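Local coordinates for D-methionine-binding lipoprotein MetQ (Escherichia coli, PDB 4YAH) that captures methionine as the substrate-binding component of an ATP-driven D-methionine permease, at residues Val37-Glu42 with Thr65-Val70; Val70-Ala75 with Asn84-Lys89; Gly107-Tyr112 with Asn229-Arg234. All blocks are in the same frame, centred on the assembly; numbering follows the deposited sequence.

Contact 1 (Val37-Glu42 with Thr65-Val70); sequences VIVGAE and TFNDYV. With MET (methionine), chain B.
Val37-Ile38 pairs in parallel with Thr65-Phe66, closing the beta-alpha-beta unit in which helix 41-57 carries the chain from strand 32-38 to strand 60-66. Phe66 grips the neighbouring strand with both backbone polar atoms: its N gives a hydrogen bond to Val37 O (2.9 Å), and its O takes one from Val39 N that is straighter (161° at the hydrogen). The packing is closest around Ile38, where CG1 beside the backbone N (chi1 -46°) and a chi2 of -61° bring CD1 to 3.4 Å from Asp68 O and to the rim of the Tyr69 ring at CD1. On the more open side, with Thr65 and Asn67, Val39 crosses both neighbours at about a right angle, CG1 against Thr65 CB and CG2 against Asn67 OD1, an oxygen whose hydrogen bond goes to Gln208. Beyond the strand ends, Tyr69 OH bonds to Thr204, and methionine CE sits over the centre of the Tyr69 ring, 3.5 Å above its plane. Replacing Tyr69 by an alanine would probably leave the ligand's methyl group without the ring face it rests on and take from Thr204 one of its hydrogen-bond partners. Glu42 OE1 accepts a weak hydrogen bond from methionine N (3.2 Å).

Contact 2 (Val70-Ala75 with Asn84-Lys89); sequences VLPNEA and NAFQHK. With MET (methionine), chain B.
Helix 71-75 runs roughly antiparallel to strand 84-88, their short axes 145° apart and 9.3 Å from each other at closest approach, the CA atoms of Pro72 and Asn84 being nearest across the pair. Side chains bridge this spacing, and Asn73 carries most of the polar contact. Its amide meets that of Gln87 from the opposite direction, the two planes 27° apart, and a pair of hydrogen bonds joins them: Asn73 ND2 gives a nearly straight one to Gln87 OE1 (2.9 Å, 176°), while Gln87 NE2 returns one to Asn73 OD1 (3.0 Å), lying in the carbonyl plane on a lone pair. Asn84 comes in at about a right angle, and its ND2 donates to the same Asn73 OD1 (3.0 Å), tilted from the carbonyl plane, as well as weakly to Pro72 O. The first torsion of Gln87 places CG between its backbone N and carbonyl carbon, from where the extended chain reaches the helix. Beside this amide cluster stands the Phe86 ring. Pro72 CB lies over one face, 4.0 Å from the centroid in a CH-pi contact, Gln87 CB covers the opposite face, and the Asn73 amide meets the edge. On the ligand side, methionine SD rests over the His88 ring, 3.4 Å from NE2, and Gln87 CB touches the ligand's CE. Two donors thus hold Asn73 OD1, and Gln95 also bonds to Asn73 ND2, so a buried amide has its polar atoms satisfied and its flip state fixed, which probably steadies Gln87 and Phe86 where they line the methionine pocket.

Contact 3 (Gly107-Tyr112 with Asn229-Arg234); sequences GNTFVY and NLIVTR. With MET (methionine), chain B.
Asn229 and Tyr112 cross at about a right angle beside the bound methionine, amide and ring planes 76° apart, with Asn229 OD1 in the plane of the ring at its edge, 3.5 Å from Tyr112 CE2. The amide addresses both ends of the ligand's amino-acid group: OD1 accepts from the methionine N (2.8 Å), and ND2 donates to the methionine carboxylate O (2.9 Å, 166°). With chi1 at -76°, Asn229 CG lies beside its own backbone N, which swings the amide away from Thr109 and into the pocket. Thr109 packs against the stem of the asparagine, its OG1 3.1 Å from Asn229 CB, while its CG2 meets Ile231 CG1 at about a right angle. That hydroxyl is also linked to Leu230 O through one water. Asn108 runs alongside Leu230, OD1 touching CD2, with Asn108 ND2 hydrogen-bonded to Gly270 O. The backbone of Asn229 is held at both polar atoms, by Thr109 N to Asn229 O (2.8 Å) and by Asn229 N to Phe110 O (2.8 Å). An antiparallel strand pair thereby presents a fixed amide at the start of strand 229-234, where the sheet meets the cleft, the kind of ligand-binding site found in periplasmic-binding-protein folds.

In the fold
All three contacts reach the six-stranded mixed sheet and border the same methionine. Along the chain the segments of contact 1 come first and those of contact 2 next, starting from their common Val70; contact 3 comes last, its segments more than a hundred residues apart. Across the sheet, strand 60-66 neighbours 32-38, then 83-88, 229-234 and 103-111, so contact 2 lies between the others. Its centre is about 9 Å from that of contact 1 and about 10 Å from that of contact 3, whereas the centres of contacts 1 and 3 are about 14 Å apart. Distant parts of the sequence thus converge at one side of the binding cleft, while Arg144, Asn202 and Thr204 add further bonds to the ligand.

Contact 1 (Val37-Glu42 with Thr65-Val70)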
loop_
_atom_site.group_PDB
_atom_site.type_symbol
_atom_site.label_atom_id
_atom_site.label_comp_id
_atom_site.label_asym_id
_atom_site.label_seq_id
_atom_site.Cartn_x
_atom_site.Cartn_y
_atom_site.Cartn_z
ATOM N N VAL A 37 5.164 10.369 3.655
ATOM C CA VAL A 37 5.444 8.936 3.559
ATOM C C VAL A 37 4.908 8.236 4.795
ATOM O O VAL A 37 4.582 8.891 5.790
ATOM C CB VAL A 37 6.960 8.649 3.405
ATOM C CG1 VAL A 37 7.505 9.375 2.182
ATOM C CG2 VAL A 37 7.741 9.084 4.625
ATOM N N ILE A 38 4.815 6.908 4.735
ATOM C CA ILE A 38 4.303 6.143 5.876
ATOM C C ILE A 38 5.447 5.581 6.722
ATOM O O ILE A 38 6.437 5.069 6.180
ATOM C CB ILE A 38 3.411 4.974 5.430
ATOM C CG1 ILE A 38 2.409 5.418 4.366
ATOM C CG2 ILE A 38 2.688 4.382 6.646
ATOM C CD1 ILE A 38 1.456 6.491 4.818
ATOM N N VAL A 39 5.303 5.649 8.048
ATOM C CA VAL A 39 6.337 5.143 8.938
ATOM C C VAL A 39 6.551 3.659 8.733
ATOM O O VAL A 39 5.645 2.939 8.334
ATOM C CB VAL A 39 6.002 5.397 10.425
ATOM C CG1 VAL A 39 5.897 6.847 10.688
ATOM C CG2 VAL A 39 4.710 4.745 10.812
ATOM N N GLY A 40 7.772 3.217 8.997
ATOM C CA GLY A 40 8.132 1.825 8.819
ATOM C C GLY A 40 9.068 1.707 7.644
ATOM O O GLY A 40 9.818 2.641 7.336
ATOM N N ALA A 41 8.999 0.575 6.967
ATOM C CA ALA A 41 9.953 0.272 5.928
ATOM C C ALA A 41 9.823 1.252 4.768
ATOM O O ALA A 41 10.809 1.523 4.097
ATOM C CB ALA A 41 9.775 -1.137 5.447
ATOM N N GLU A 42 8.625 1.780 4.527
ATOM C CA GLU A 42 8.458 2.722 3.414
ATOM C C GLU A 42 9.202 4.021 3.726
ATOM O O GLU A 42 9.789 4.638 2.837
ATOM C CB GLU A 42 6.980 2.998 3.108
ATOM C CG GLU A 42 6.286 1.773 2.471
ATOM C CD GLU A 42 4.866 2.021 1.986
ATOM O OE1 GLU A 42 4.128 1.030 1.785
ATOM O OE2 GLU A 42 4.475 3.181 1.784
ATOM N N THR A 65 6.084 12.236 8.123
ATOM C CA THR A 65 5.641 10.859 8.298
ATOM C C THR A 65 4.212 10.778 8.796
ATOM O O THR A 65 3.747 11.627 9.565
ATOM C CB THR A 65 6.549 10.081 9.267
ATOM O OG1 THR A 65 6.523 10.689 10.568
ATOM C CG2 THR A 65 7.968 10.025 8.753
ATOM N N PHE A 66 3.534 9.734 8.328
ATOM C CA PHE A 66 2.141 9.439 8.650
ATOM C C PHE A 66 2.057 7.956 8.996
ATOM O O PHE A 66 2.960 7.197 8.653
ATOM C CB PHE A 66 1.216 9.748 7.462
ATOM C CG PHE A 66 1.195 11.194 7.061
ATOM C CD1 PHE A 66 0.232 12.044 7.570
ATOM C CD2 PHE A 66 2.142 11.702 6.186
ATOM C CE1 PHE A 66 0.218 13.389 7.207
ATOM C CE2 PHE A 66 2.137 13.035 5.831
ATOM C CZ PHE A 66 1.173 13.874 6.334
ATOM N N ASN A 67 0.989 7.551 9.670
ATOM C CA ASN A 67 0.705 6.130 9.864
ATOM C C ASN A 67 -0.736 5.822 9.508
ATOM O O ASN A 67 -1.391 5.012 10.152
ATOM C CB ASN A 67 0.987 5.691 11.297
ATOM C CG ASN A 67 1.000 4.186 11.434
ATOM O OD1 ASN A 67 1.487 3.490 10.549
ATOM N ND2 ASN A 67 0.427 3.674 12.520
ATOM N N ASP A 68 -1.232 6.468 8.467
ATOM C CA ASP A 68 -2.552 6.178 7.953
ATOM C C ASP A 68 -2.597 6.563 6.492
ATOM O O ASP A 68 -1.666 7.194 5.976
ATOM C CB ASP A 68 -3.614 6.939 8.727
ATOM C CG ASP A 68 -3.716 8.392 8.282
ATOM O OD1 ASP A 68 -2.747 9.135 8.518
ATOM O OD2 ASP A 68 -4.744 8.777 7.684
ATOM N N TYR A 69 -3.691 6.206 5.835
ATOM C CA TYR A 69 -3.823 6.392 4.405
ATOM C C TYR A 69 -4.731 7.564 4.029
ATOM O O TYR A 69 -4.958 7.813 2.842
ATOM C CB TYR A 69 -4.378 5.114 3.787
ATOM C CG TYR A 69 -3.412 3.953 3.627
ATOM C CD1 TYR A 69 -2.044 4.138 3.603
ATOM C CD2 TYR A 69 -3.897 2.674 3.420
ATOM C CE1 TYR A 69 -1.188 3.084 3.384
ATOM C CE2 TYR A 69 -3.053 1.617 3.206
ATOM C CZ TYR A 69 -1.718 1.813 3.182
ATOM O OH TYR A 69 -0.909 0.727 2.963
ATOM N N VAL A 70 -5.248 8.276 5.026
ATOM C CA VAL A 70 -6.171 9.386 4.774
ATOM C C VAL A 70 -5.469 10.740 4.896
ATOM O O VAL A 70 -5.533 11.581 3.985
ATOM C CB VAL A 70 -7.363 9.308 5.748
ATOM C CG1 VAL A 70 -8.317 10.504 5.570
ATOM C CG2 VAL A 70 -8.109 7.977 5.530
HETATM N N MET B . 1.584 0.502 -0.038
HETATM C CA MET B . 0.178 0.106 -0.120
HETATM C C MET B . 0.054 -1.116 -0.998
HETATM O O MET B . 0.605 -1.103 -2.104
HETATM C CB MET B . -0.678 1.243 -0.686
HETATM C CG MET B . -2.177 0.990 -0.632
HETATM S SD MET B . -3.174 2.333 -1.312
HETATM C CE MET B . -3.019 3.548 -0.003
HETATM O OXT MET B . -0.612 -2.099 -0.617
#

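Contact 2 (Val70-Ala75 with Asn84-Lys89)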
loop_
_atom_site.group_PDB
_atom_site.type_symbol
_atom_site.label_atom_id
_atom_site.label_comp_id
_atom_site.label_asym_id
_atom_site.label_seq_id
_atom_site.Cartn_x
_atom_site.Cartn_y
_atom_site.Cartn_z
ATOM N N VAL A 70 -5.248 8.276 5.026
ATOM C CA VAL A 70 -6.171 9.386 4.774
ATOM C C VAL A 70 -5.469 10.740 4.896
ATOM O O VAL A 70 -5.533 11.581 3.985
ATOM C CB VAL A 70 -7.363 9.308 5.748
ATOM C CG1 VAL A 70 -8.317 10.504 5.570
ATOM C CG2 VAL A 70 -8.109 7.977 5.530
ATOM N N LEU A 71 -4.770 10.949 6.001
ATOM C CA LEU A 71 -4.156 12.258 6.236
ATOM C C LEU A 71 -3.108 12.679 5.196
ATOM O O LEU A 71 -2.946 13.873 4.948
ATOM C CB LEU A 71 -3.522 12.300 7.626
ATOM C CG LEU A 71 -4.503 12.105 8.783
ATOM C CD1 LEU A 71 -3.770 12.174 10.138
ATOM C CD2 LEU A 71 -5.620 13.120 8.719
ATOM N N PRO A 72 -2.379 11.727 4.587
ATOM C CA PRO A 72 -1.393 12.239 3.621
ATOM C C PRO A 72 -2.000 12.970 2.418
ATOM O O PRO A 72 -1.401 13.940 1.922
ATOM C CB PRO A 72 -0.659 10.978 3.167
ATOM C CG PRO A 72 -0.835 10.007 4.312
ATOM C CD PRO A 72 -2.188 10.291 4.870
ATOM N N ASN A 73 -3.163 12.532 1.939
ATOM C CA ASN A 73 -3.796 13.236 0.834
ATOM C C ASN A 73 -4.436 14.553 1.300
ATOM O O ASN A 73 -4.434 15.531 0.553
ATOM C CB ASN A 73 -4.824 12.347 0.135
ATOM C CG ASN A 73 -4.191 11.420 -0.866
ATOM O OD1 ASN A 73 -3.073 11.650 -1.339
ATOM N ND2 ASN A 73 -4.906 10.363 -1.211
ATOM N N GLU A 74 -4.961 14.584 2.526
ATOM C CA GLU A 74 -5.472 15.838 3.105
ATOM C C GLU A 74 -4.363 16.876 3.196
ATOM O O GLU A 74 -4.544 18.041 2.822
ATOM C CB GLU A 74 -6.062 15.605 4.501
ATOM C CG GLU A 74 -7.270 14.679 4.524
ATOM C CD GLU A 74 -8.023 14.704 5.855
ATOM O OE1 GLU A 74 -7.558 15.383 6.804
ATOM O OE2 GLU A 74 -9.090 14.052 5.944
ATOM N N ALA A 75 -3.211 16.437 3.684
ATOM C CA ALA A 75 -2.063 17.311 3.871
ATOM C C ALA A 75 -1.612 17.878 2.533
ATOM O O ALA A 75 -1.299 19.051 2.409
ATOM C CB ALA A 75 -0.936 16.546 4.540
ATOM N N ASN A 84 3.214 13.290 -1.985
ATOM C CA ASN A 84 3.327 12.139 -1.107
ATOM C C ASN A 84 3.634 10.899 -1.915
ATOM O O ASN A 84 3.569 10.893 -3.147
ATOM C CB ASN A 84 2.069 11.953 -0.232
ATOM C CG ASN A 84 0.791 11.803 -1.016
ATOM O OD1 ASN A 84 0.714 11.062 -2.007
ATOM N ND2 ASN A 84 -0.261 12.468 -0.529
ATOM N N ALA A 85 4.030 9.854 -1.201
ATOM C CA ALA A 85 4.488 8.648 -1.841
ATOM C C ALA A 85 4.020 7.448 -1.052
ATOM O O ALA A 85 4.769 6.913 -0.225
ATOM C CB ALA A 85 6.005 8.662 -1.968
ATOM N N PHE A 86 2.774 7.036 -1.278
ATOM C CA PHE A 86 2.201 5.985 -0.439
ATOM C C PHE A 86 1.035 5.196 -1.021
ATOM O O PHE A 86 0.602 4.233 -0.394
ATOM C CB PHE A 86 1.721 6.592 0.892
ATOM C CG PHE A 86 0.344 7.205 0.815
ATOM C CD1 PHE A 86 -0.762 6.499 1.249
ATOM C CD2 PHE A 86 0.150 8.474 0.274
ATOM C CE1 PHE A 86 -2.028 7.040 1.166
ATOM C CE2 PHE A 86 -1.117 9.017 0.193
ATOM C CZ PHE A 86 -2.202 8.307 0.639
ATOM N N GLN A 87 0.497 5.606 -2.168
ATOM C CA GLN A 87 -0.758 5.033 -2.661
ATOM C C GLN A 87 -0.648 4.510 -4.092
ATOM O O GLN A 87 0.205 4.941 -4.860
ATOM C CB GLN A 87 -1.881 6.080 -2.566
ATOM C CG GLN A 87 -1.799 7.180 -3.615
ATOM C CD GLN A 87 -2.568 8.429 -3.219
ATOM O OE1 GLN A 87 -3.800 8.404 -3.064
ATOM N NE2 GLN A 87 -1.850 9.538 -3.078
ATOM N N HIS A 88 -1.500 3.542 -4.435
ATOM C CA HIS A 88 -1.593 3.071 -5.805
ATOM C C HIS A 88 -2.717 3.823 -6.529
ATOM O O HIS A 88 -3.446 4.600 -5.900
ATOM C CB HIS A 88 -1.796 1.527 -5.868
ATOM C CG HIS A 88 -2.850 0.974 -4.953
ATOM N ND1 HIS A 88 -4.180 1.342 -5.012
ATOM C CD2 HIS A 88 -2.765 0.036 -3.977
ATOM C CE1 HIS A 88 -4.858 0.674 -4.095
ATOM N NE2 HIS A 88 -4.023 -0.132 -3.459
ATOM N N LYS A 89 -2.855 3.612 -7.842
ATOM C CA LYS A 89 -3.767 4.438 -8.627
ATOM C C LYS A 89 -5.232 4.157 -8.324
ATOM O O LYS A 89 -6.025 5.083 -8.286
ATOM C CB LYS A 89 -3.525 4.285 -10.140
ATOM C CG LYS A 89 -4.319 5.337 -10.927
ATOM C CD LYS A 89 -3.888 5.462 -12.368
ATOM C CE LYS A 89 -4.766 6.496 -13.097
ATOM N NZ LYS A 89 -6.151 5.957 -13.311
HETATM N N MET B . 1.584 0.502 -0.038
HETATM C CA MET B . 0.178 0.106 -0.120
HETATM C C MET B . 0.054 -1.116 -0.998
HETATM O O MET B . 0.605 -1.103 -2.104
HETATM C CB MET B . -0.678 1.243 -0.686
HETATM C CG MET B . -2.177 0.990 -0.632
HETATM S SD MET B . -3.174 2.333 -1.312
HETATM C CE MET B . -3.019 3.548 -0.003
HETATM O OXT MET B . -0.612 -2.099 -0.617
#

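Contact 3 (Gly107-Tyr112 with Asn229-Arg234)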
loop_
_atom_site.group_PDB
_atom_site.type_symbol
_atom_site.label_atom_id
_atom_site.label_comp_id
_atom_site.label_asym_id
_atom_site.label_seq_id
_atom_site.Cartn_x
_atom_site.Cartn_y
_atom_site.Cartn_z
ATOM N N GLY A 107 4.794 9.833 -10.987
ATOM C CA GLY A 107 5.778 8.783 -11.134
ATOM C C GLY A 107 5.389 7.535 -10.356
ATOM O O GLY A 107 4.743 7.651 -9.310
ATOM N N ASN A 108 5.789 6.371 -10.871
ATOM C CA ASN A 108 5.603 5.095 -10.178
ATOM C C ASN A 108 6.732 4.800 -9.222
ATOM O O ASN A 108 7.872 5.154 -9.480
ATOM C CB ASN A 108 5.525 3.936 -11.172
ATOM C CG ASN A 108 4.367 4.042 -12.106
ATOM O OD1 ASN A 108 3.380 4.722 -11.833
ATOM N ND2 ASN A 108 4.467 3.333 -13.227
ATOM N N THR A 109 6.423 4.084 -8.148
ATOM C CA THR A 109 7.450 3.605 -7.238
ATOM C C THR A 109 7.469 2.078 -7.334
ATOM O O THR A 109 7.946 1.545 -8.346
ATOM C CB THR A 109 7.217 4.128 -5.795
ATOM O OG1 THR A 109 5.931 3.717 -5.315
ATOM C CG2 THR A 109 7.296 5.671 -5.765
ATOM N N PHE A 110 6.935 1.374 -6.329
ATOM C CA PHE A 110 6.953 -0.092 -6.333
ATOM C C PHE A 110 5.563 -0.707 -6.299
ATOM O O PHE A 110 4.616 -0.107 -5.785
ATOM C CB PHE A 110 7.756 -0.642 -5.142
ATOM C CG PHE A 110 9.155 -0.114 -5.070
ATOM C CD1 PHE A 110 10.167 -0.687 -5.825
ATOM C CD2 PHE A 110 9.457 0.961 -4.255
ATOM C CE1 PHE A 110 11.459 -0.191 -5.766
ATOM C CE2 PHE A 110 10.754 1.471 -4.198
ATOM C CZ PHE A 110 11.751 0.887 -4.952
ATOM N N VAL A 111 5.453 -1.914 -6.850
ATOM C CA VAL A 111 4.321 -2.784 -6.546
ATOM C C VAL A 111 4.694 -3.551 -5.272
ATOM O O VAL A 111 5.821 -4.033 -5.156
ATOM C CB VAL A 111 4.006 -3.787 -7.669
ATOM C CG1 VAL A 111 2.755 -4.596 -7.330
ATOM C CG2 VAL A 111 3.845 -3.097 -9.015
ATOM N N TYR A 112 3.747 -3.656 -4.335
ATOM C CA TYR A 112 3.934 -4.365 -3.068
ATOM C C TYR A 112 2.893 -5.472 -2.996
ATOM O O TYR A 112 1.807 -5.262 -2.460
ATOM C CB TYR A 112 3.775 -3.417 -1.889
ATOM C CG TYR A 112 4.830 -2.349 -1.766
ATOM C CD1 TYR A 112 6.128 -2.670 -1.400
ATOM C CD2 TYR A 112 4.511 -1.020 -1.968
ATOM C CE1 TYR A 112 7.093 -1.683 -1.250
ATOM C CE2 TYR A 112 5.469 -0.021 -1.818
ATOM C CZ TYR A 112 6.757 -0.369 -1.466
ATOM O OH TYR A 112 7.713 0.591 -1.307
ATOM N N ASN A 229 2.531 1.562 -6.646
ATOM C CA ASN A 229 2.399 2.772 -5.845
ATOM C C ASN A 229 2.932 3.969 -6.647
ATOM O O ASN A 229 3.639 3.796 -7.642
ATOM C CB ASN A 229 3.141 2.626 -4.506
ATOM C CG ASN A 229 2.393 1.763 -3.498
ATOM O OD1 ASN A 229 2.563 1.934 -2.294
ATOM N ND2 ASN A 229 1.591 0.805 -3.985
ATOM N N LEU A 230 2.641 5.173 -6.150
ATOM C CA LEU A 230 2.817 6.410 -6.905
ATOM C C LEU A 230 3.416 7.502 -6.044
ATOM O O LEU A 230 3.217 7.529 -4.830
ATOM C CB LEU A 230 1.469 6.909 -7.421
ATOM C CG LEU A 230 0.585 5.910 -8.160
ATOM C CD1 LEU A 230 -0.820 6.478 -8.247
ATOM C CD2 LEU A 230 1.151 5.641 -9.533
ATOM N N ILE A 231 4.117 8.422 -6.698
ATOM C CA ILE A 231 4.401 9.741 -6.136
ATOM C C ILE A 231 3.310 10.622 -6.703
ATOM O O ILE A 231 3.043 10.586 -7.922
ATOM C CB ILE A 231 5.790 10.249 -6.512
ATOM C CG1 ILE A 231 6.845 9.317 -5.918
ATOM C CG2 ILE A 231 6.017 11.681 -5.977
ATOM C CD1 ILE A 231 8.204 9.400 -6.572
ATOM N N VAL A 232 2.639 11.347 -5.812
ATOM C CA VAL A 232 1.470 12.134 -6.142
ATOM C C VAL A 232 1.633 13.572 -5.671
ATOM O O VAL A 232 2.149 13.818 -4.577
ATOM C CB VAL A 232 0.231 11.519 -5.506
ATOM C CG1 VAL A 232 -0.975 12.385 -5.686
ATOM C CG2 VAL A 232 -0.029 10.165 -6.129
ATOM N N THR A 233 1.178 14.507 -6.508
ATOM C CA THR A 233 1.185 15.935 -6.182
ATOM C C THR A 233 -0.187 16.517 -6.444
ATOM O O THR A 233 -1.088 15.820 -6.895
ATOM C CB THR A 233 2.198 16.734 -7.019
ATOM O OG1 THR A 233 1.767 16.763 -8.389
ATOM C CG2 THR A 233 3.583 16.133 -6.928
ATOM N N ARG A 234 -0.330 17.820 -6.209
ATOM C CA ARG A 234 -1.516 18.521 -6.672
ATOM C C ARG A 234 -1.365 18.779 -8.169
ATOM O O ARG A 234 -0.265 18.745 -8.710
ATOM C CB ARG A 234 -1.715 19.842 -5.929
ATOM C CG ARG A 234 -1.962 19.706 -4.429
ATOM C CD ARG A 234 -2.114 21.082 -3.798
ATOM N NE ARG A 234 -0.926 21.882 -4.059
ATOM C CZ ARG A 234 0.205 21.810 -3.362
ATOM N NH1 ARG A 234 0.316 20.979 -2.325
ATOM N NH2 ARG A 234 1.234 22.571 -3.708
HETATM N N MET B . 1.584 0.502 -0.038
HETATM C CA MET B . 0.178 0.106 -0.120
HETATM C C MET B . 0.054 -1.116 -0.998
HETATM O O MET B . 0.605 -1.103 -2.104
HETATM C CB MET B . -0.678 1.243 -0.686
HETATM C CG MET B . -2.177 0.990 -0.632
HETATM S SD MET B . -3.174 2.333 -1.312
HETATM C CE MET B . -3.019 3.548 -0.003
HETATM O OXT MET B . -0.612 -2.099 -0.617
HETATM O O HOH W 1 4.799 5.480 -3.352
#